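Local coordinates for protein endo-N-acetyl-beta-D-glucosaminidase (Hypocrea jecorina, PDB 4AC1) that probably hydrolyses the chitobiose core of N-linked glycans as a family 18 endo-beta-N-acetylglucosaminidase, the enzyme held responsible for deglycosylating the cellulases of its fungus, at residues Y8-H13 with G254-N259; L33-V38 with K77-V82. All coordinates share one frame; numbering follows the deposited sequence.

How the contacts relate
Contacts 1 and 2 are two parallel pairings in the wall of one TIM barrel. Contact 1 closes it, joining strand 4-9 to strand 251-255; contact 2, nested inside that loop, pairs 35-42 with 77-83. Their centres lie 11 Å apart. Strand 4-9 also borders 35-42, and Phe-9 N stands 2.8 Å from Ile-37 O, a probable hydrogen bond. Trp-255 CZ3 packs 3.7 Å from Met-81 CE, and these two side chains lie about 5 Å and about 6 Å, respectively, from a zinc ion, probably that held by Glu-127 and Gln-189 at the C-terminal mouth of the strands, where family 18 active sites lie. The side chain of Asp-125 is about 5 Å from that of Tyr-8 and about 3 Å from that of Met-81.

Contact 1 of 2, residues Y8-H13 with G254-N259; sequences YFQTTH and GWEYFN
Glu-256 reaches from the end of one strand into the backbone turn that follows the other. Its CB lies against Tyr-8 O at 3.3 Å. With CG between the backbone N and carbonyl carbon (chi1 55°) and a bend at chi2, the carboxylate is brought up to the backbone N atoms of Gln-10 and Thr-11. OE1 accepts from Thr-11 N at 2.9 Å through its syn lone pair, on a nearly straight bond (175°), and from Gln-10 N, which comes in well out of the carboxylate plane. A water also donates to OE1 and links it to Thr-11 O and Phe-258 N. Glu-256 OE2 accepts from Thr-11 OG1 at 2.6 Å, so both oxygens are gripped and the group's rotation is fixed. Thr-11 CG2 sits over the centre of the Phe-258 ring, a CH-pi contact. A cis peptide links Trp-255 to Glu-256; the indole meets the Tyr-8 ring obliquely, and Gln-10 NE2 lies at its edge, 3.4 Å from Trp-255 CH2, the amide nearly perpendicular to the ring. Tyr-8 OH bonds Asp-123 and Gln-10 NE2 bonds Ser-40. Bonds from Tyr-8 N to Gly-254 O (3.1 Å) and Tyr-257 N to Tyr-8 O (2.9 Å) close the TIM barrel, with strand 35-42 touching Tyr-8 and Trp-255, and helices 62-73 and 24-27 packing on Phe-9 and Tyr-257.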
loop_
_atom_site.group_PDB
_atom_site.type_symbol
_atom_site.label_atom_id
_atom_site.label_comp_id
_atom_site.label_asym_id
_atom_site.label_seq_id
_atom_site.Cartn_x
_atom_site.Cartn_y
_atom_site.Cartn_z
ATOM N N TYR A 8 3.004 5.366 1.566
ATOM C CA TYR A 8 3.569 4.995 0.277
ATOM C C TYR A 8 4.642 5.991 -0.139
ATOM O O TYR A 8 4.448 7.215 -0.036
ATOM C CB TYR A 8 2.487 4.965 -0.793
ATOM C CG TYR A 8 1.544 3.772 -0.757
ATOM C CD1 TYR A 8 0.367 3.784 -0.004
ATOM C CD2 TYR A 8 1.830 2.626 -1.501
ATOM C CE1 TYR A 8 -0.485 2.678 0.014
ATOM C CE2 TYR A 8 0.978 1.524 -1.499
ATOM C CZ TYR A 8 -0.176 1.562 -0.739
ATOM O OH TYR A 8 -1.038 0.485 -0.730
ATOM N N PHE A 9 5.766 5.452 -0.614
ATOM C CA PHE A 9 6.956 6.224 -0.960
ATOM C C PHE A 9 7.306 5.880 -2.411
ATOM O O PHE A 9 8.033 4.908 -2.668
ATOM C CB PHE A 9 8.081 5.828 0.012
ATOM C CG PHE A 9 9.337 6.664 -0.094
ATOM C CD1 PHE A 9 9.431 7.905 0.530
ATOM C CD2 PHE A 9 10.445 6.179 -0.780
ATOM C CE1 PHE A 9 10.608 8.664 0.434
ATOM C CE2 PHE A 9 11.617 6.920 -0.880
ATOM C CZ PHE A 9 11.700 8.166 -0.270
ATOM N N GLN A 10 6.714 6.621 -3.356
ATOM C CA GLN A 10 6.924 6.392 -4.798
ATOM C C GLN A 10 7.932 7.367 -5.392
ATOM O O GLN A 10 8.847 6.967 -6.119
ATOM C CB GLN A 10 5.625 6.453 -5.604
ATOM C CG GLN A 10 5.837 5.918 -7.015
ATOM C CD GLN A 10 4.650 6.105 -7.918
ATOM O OE1 GLN A 10 4.346 7.220 -8.345
ATOM N NE2 GLN A 10 3.985 5.018 -8.236
ATOM N N THR A 11 7.744 8.649 -5.085
ATOM C CA THR A 11 8.654 9.707 -5.516
ATOM C C THR A 11 9.838 9.686 -4.564
ATOM O O THR A 11 9.700 9.996 -3.370
ATOM C CB THR A 11 7.961 11.072 -5.507
ATOM O OG1 THR A 11 6.829 11.017 -6.373
ATOM C CG2 THR A 11 8.898 12.179 -6.005
ATOM N N THR A 12 10.997 9.316 -5.109
ATOM C CA THR A 12 12.182 8.987 -4.320
ATOM C C THR A 12 13.274 10.049 -4.420
ATOM O O THR A 12 14.209 10.062 -3.619
ATOM C CB THR A 12 12.786 7.629 -4.769
ATOM O OG1 THR A 12 13.118 7.707 -6.164
ATOM C CG2 THR A 12 11.797 6.475 -4.539
ATOM N N HIS A 13 13.137 10.918 -5.422
ATOM C CA HIS A 13 14.113 11.967 -5.723
ATOM C C HIS A 13 13.363 13.250 -6.029
ATOM O O HIS A 13 12.257 13.218 -6.564
ATOM C CB HIS A 13 14.968 11.581 -6.941
ATOM C CG HIS A 13 15.890 10.428 -6.691
ATOM N ND1 HIS A 13 15.433 9.154 -6.433
ATOM C CD2 HIS A 13 17.243 10.353 -6.674
ATOM C CE1 HIS A 13 16.464 8.347 -6.252
ATOM N NE2 HIS A 13 17.574 9.051 -6.389
ATOM N N GLY A 254 -1.390 6.713 3.399
ATOM C CA GLY A 254 -1.285 7.954 2.641
ATOM C C GLY A 254 -0.565 7.774 1.318
ATOM O O GLY A 254 0.570 7.267 1.279
ATOM N N TRP A 255 -1.219 8.206 0.241
ATOM C CA TRP A 255 -0.613 8.307 -1.093
ATOM C C TRP A 255 -0.356 9.795 -1.401
ATOM O O TRP A 255 -1.322 10.540 -1.579
ATOM C CB TRP A 255 -1.528 7.706 -2.180
ATOM C CG TRP A 255 -0.825 7.760 -3.482
ATOM C CD1 TRP A 255 -0.788 8.808 -4.357
ATOM C CD2 TRP A 255 0.042 6.753 -4.022
ATOM N NE1 TRP A 255 0.025 8.510 -5.420
ATOM C CE2 TRP A 255 0.558 7.255 -5.236
ATOM C CE3 TRP A 255 0.435 5.474 -3.595
ATOM C CZ2 TRP A 255 1.436 6.515 -6.043
ATOM C CZ3 TRP A 255 1.313 4.737 -4.390
ATOM C CH2 TRP A 255 1.796 5.259 -5.606
ATOM N N GLU A 256 0.892 10.263 -1.458
ATOM C CA GLU A 256 2.117 9.534 -1.099
ATOM C C GLU A 256 3.020 10.524 -0.349
ATOM O O GLU A 256 2.651 11.686 -0.120
ATOM C CB GLU A 256 2.826 8.993 -2.349
ATOM C CG GLU A 256 3.118 10.076 -3.382
ATOM C CD GLU A 256 4.431 9.881 -4.129
ATOM O OE1 GLU A 256 5.371 9.240 -3.594
ATOM O OE2 GLU A 256 4.524 10.385 -5.267
ATOM N N TYR A 257 4.213 10.092 0.039
ATOM C CA TYR A 257 4.971 10.842 1.037
ATOM C C TYR A 257 5.385 12.273 0.679
ATOM O O TYR A 257 5.043 13.223 1.398
ATOM C CB TYR A 257 6.219 10.069 1.462
ATOM C CG TYR A 257 7.125 10.819 2.422
ATOM C CD1 TYR A 257 6.674 11.216 3.688
ATOM C CD2 TYR A 257 8.437 11.124 2.066
ATOM C CE1 TYR A 257 7.519 11.885 4.573
ATOM C CE2 TYR A 257 9.290 11.808 2.947
ATOM C CZ TYR A 257 8.823 12.176 4.200
ATOM O OH TYR A 257 9.640 12.836 5.097
ATOM N N PHE A 258 6.143 12.412 -0.407
ATOM C CA PHE A 258 7.094 13.531 -0.561
ATOM C C PHE A 258 6.530 14.950 -0.540
ATOM O O PHE A 258 7.258 15.890 -0.242
ATOM C CB PHE A 258 7.952 13.361 -1.823
ATOM C CG PHE A 258 7.312 13.909 -3.061
ATOM C CD1 PHE A 258 6.191 13.291 -3.614
ATOM C CD2 PHE A 258 7.821 15.063 -3.665
ATOM C CE1 PHE A 258 5.599 13.798 -4.752
ATOM C CE2 PHE A 258 7.231 15.585 -4.803
ATOM C CZ PHE A 258 6.126 14.958 -5.348
ATOM N N ASN A 259 5.253 15.101 -0.874
ATOM C CA ASN A 259 4.639 16.426 -0.997
ATOM C C ASN A 259 3.425 16.578 -0.105
ATOM O O ASN A 259 2.631 17.507 -0.272
ATOM C CB ASN A 259 4.256 16.709 -2.464
ATOM C CG ASN A 259 3.235 15.711 -3.015
ATOM O OD1 ASN A 259 2.898 14.728 -2.365
ATOM N ND2 ASN A 259 2.739 15.967 -4.213
HETATM O O HOH W 1 7.301 10.057 -1.723
#

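Contact 2 of 2, residues L33-V38 with K77-V82; sequences LTHLIV and KVMGMV
Ile-37 and Met-81 cross at about a right angle, with Ile-37 CG2 3.5 Å from Met-81 CB. The same methyl lies against Gly-80 C, while Ile-37 CG1 runs beside Met-79 CB, both side chains pointing the same way. On the face shared by Ile-37 and Met-79, His-35 turns its ring obliquely to two neighbours: CD2 comes 3.6 Å from Lys-77 CB and 4.0 Å from Met-79 SD. With CG anti to the carbonyl carbon (chi1 -60°) and the ring turned to chi2 81°, His-35 ND1 lies 2.7 Å from Thr-34 OG1 in a hydrogen bond that helps hold the ring's rotation. The backbones carrying these side chains form a parallel ladder, part of the wall of the TIM barrel typical of family 18: Thr-34 O, Leu-36 O and Val-38 O accept from Lys-77, Met-79 and Met-81 N, and Leu-36 and Val-38 N give to Lys-77 and Met-79 O. The bond from Met-79 N to Leu-36 O, 2.9 Å long, is nearly straight. Leu-36, Val-38 and Val-78 point to the other face, where helix 62-73, from the crossover joining the strands, covers Val-38 through Trp-65 and Val-78 through Thr-68. Further out, Trp-185 meets the His-35 ring edge-to-face, Leu-5 N bonds Thr-34 OG1, and Met-81 touches Asp-123 and Asp-125, a zinc-binding residue of this protein that holds no zinc here.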
loop_
_atom_site.group_PDB
_atom_site.type_symbol
_atom_site.label_atom_id
_atom_site.label_comp_id
_atom_site.label_asym_id
_atom_site.label_seq_id
_atom_site.Cartn_x
_atom_site.Cartn_y
_atom_site.Cartn_z
ATOM N N LEU A 33 4.754 5.748 12.771
ATOM C CA LEU A 33 4.717 5.064 11.491
ATOM C C LEU A 33 4.883 3.570 11.705
ATOM O O LEU A 33 5.815 3.164 12.388
ATOM C CB LEU A 33 5.855 5.557 10.602
ATOM C CG LEU A 33 5.866 5.002 9.179
ATOM C CD1 LEU A 33 4.726 5.603 8.376
ATOM C CD2 LEU A 33 7.183 5.296 8.508
ATOM N N THR A 34 3.977 2.751 11.175
ATOM C CA THR A 34 4.133 1.304 11.306
ATOM C C THR A 34 4.683 0.644 10.041
ATOM O O THR A 34 5.364 -0.364 10.137
ATOM C CB THR A 34 2.834 0.627 11.746
ATOM O OG1 THR A 34 1.818 0.891 10.777
ATOM C CG2 THR A 34 2.383 1.154 13.101
ATOM N N HIS A 35 4.385 1.210 8.867
ATOM C CA HIS A 35 4.765 0.601 7.596
ATOM C C HIS A 35 5.177 1.652 6.590
ATOM O O HIS A 35 4.481 2.663 6.447
ATOM C CB HIS A 35 3.582 -0.192 7.018
ATOM C CG HIS A 35 3.124 -1.295 7.908
ATOM N ND1 HIS A 35 2.286 -1.081 8.981
ATOM C CD2 HIS A 35 3.450 -2.608 7.932
ATOM C CE1 HIS A 35 2.099 -2.223 9.619
ATOM N NE2 HIS A 35 2.801 -3.161 9.005
ATOM N N LEU A 36 6.255 1.387 5.855
ATOM C CA LEU A 36 6.701 2.234 4.761
ATOM C C LEU A 36 6.676 1.343 3.521
ATOM O O LEU A 36 7.338 0.284 3.519
ATOM C CB LEU A 36 8.115 2.771 5.031
ATOM C CG LEU A 36 8.739 3.835 4.105
ATOM C CD1 LEU A 36 9.139 3.295 2.733
ATOM C CD2 LEU A 36 7.877 5.105 3.971
ATOM N N ILE A 37 5.922 1.744 2.493
ATOM C CA ILE A 37 5.771 0.941 1.280
ATOM C C ILE A 37 6.542 1.592 0.124
ATOM O O ILE A 37 6.137 2.636 -0.405
ATOM C CB ILE A 37 4.275 0.695 0.910
ATOM C CG1 ILE A 37 3.526 0.069 2.099
ATOM C CG2 ILE A 37 4.183 -0.214 -0.325
ATOM C CD1 ILE A 37 2.060 -0.253 1.841
ATOM N N VAL A 38 7.674 0.978 -0.225
ATOM C CA VAL A 38 8.517 1.418 -1.342
ATOM C C VAL A 38 7.839 0.968 -2.635
ATOM O O VAL A 38 7.477 -0.200 -2.780
ATOM C CB VAL A 38 9.938 0.827 -1.237
ATOM C CG1 VAL A 38 10.793 1.190 -2.465
ATOM C CG2 VAL A 38 10.605 1.327 0.046
ATOM N N LYS A 77 7.999 -1.502 9.555
ATOM C CA LYS A 77 8.071 -2.610 8.607
ATOM C C LYS A 77 8.197 -2.029 7.207
ATOM O O LYS A 77 7.370 -1.191 6.788
ATOM C CB LYS A 77 6.821 -3.491 8.714
ATOM C CG LYS A 77 6.546 -4.084 10.090
ATOM C CD LYS A 77 7.694 -4.915 10.621
ATOM C CE LYS A 77 7.385 -5.414 12.022
ATOM N NZ LYS A 77 7.969 -6.762 12.252
ATOM N N VAL A 78 9.230 -2.446 6.485
ATOM C CA VAL A 78 9.454 -1.934 5.141
ATOM C C VAL A 78 8.950 -2.962 4.136
ATOM O O VAL A 78 9.421 -4.097 4.104
ATOM C CB VAL A 78 10.941 -1.547 4.905
ATOM C CG1 VAL A 78 11.175 -1.155 3.445
ATOM C CG2 VAL A 78 11.328 -0.392 5.818
ATOM N N MET A 79 7.997 -2.535 3.312
ATOM C CA MET A 79 7.364 -3.372 2.304
ATOM C C MET A 79 7.628 -2.801 0.922
ATOM O O MET A 79 8.087 -1.657 0.784
ATOM C CB MET A 79 5.847 -3.359 2.493
ATOM C CG MET A 79 5.376 -3.916 3.812
ATOM S SD MET A 79 3.620 -3.681 4.126
ATOM C CE MET A 79 2.881 -4.658 2.793
ATOM N N GLY A 80 7.320 -3.590 -0.101
ATOM C CA GLY A 80 7.232 -3.082 -1.460
ATOM C C GLY A 80 5.780 -3.076 -1.906
ATOM O O GLY A 80 4.926 -3.717 -1.263
ATOM N N MET A 81 5.503 -2.353 -2.993
ATOM C CA MET A 81 4.256 -2.509 -3.733
ATOM C C MET A 81 4.625 -2.721 -5.180
ATOM O O MET A 81 5.536 -2.062 -5.701
ATOM C CB MET A 81 3.343 -1.300 -3.578
ATOM C CG MET A 81 2.103 -1.335 -4.452
ATOM S SD MET A 81 2.298 -0.464 -6.041
ATOM C CE MET A 81 1.896 1.210 -5.517
ATOM N N VAL A 82 3.941 -3.670 -5.800
ATOM C CA VAL A 82 4.045 -3.920 -7.234
ATOM C C VAL A 82 2.704 -3.573 -7.892
ATOM O O VAL A 82 1.626 -3.838 -7.328
ATOM C CB VAL A 82 4.482 -5.395 -7.524
ATOM C CG1 VAL A 82 3.517 -6.394 -6.911
ATOM C CG2 VAL A 82 4.668 -5.658 -9.023
#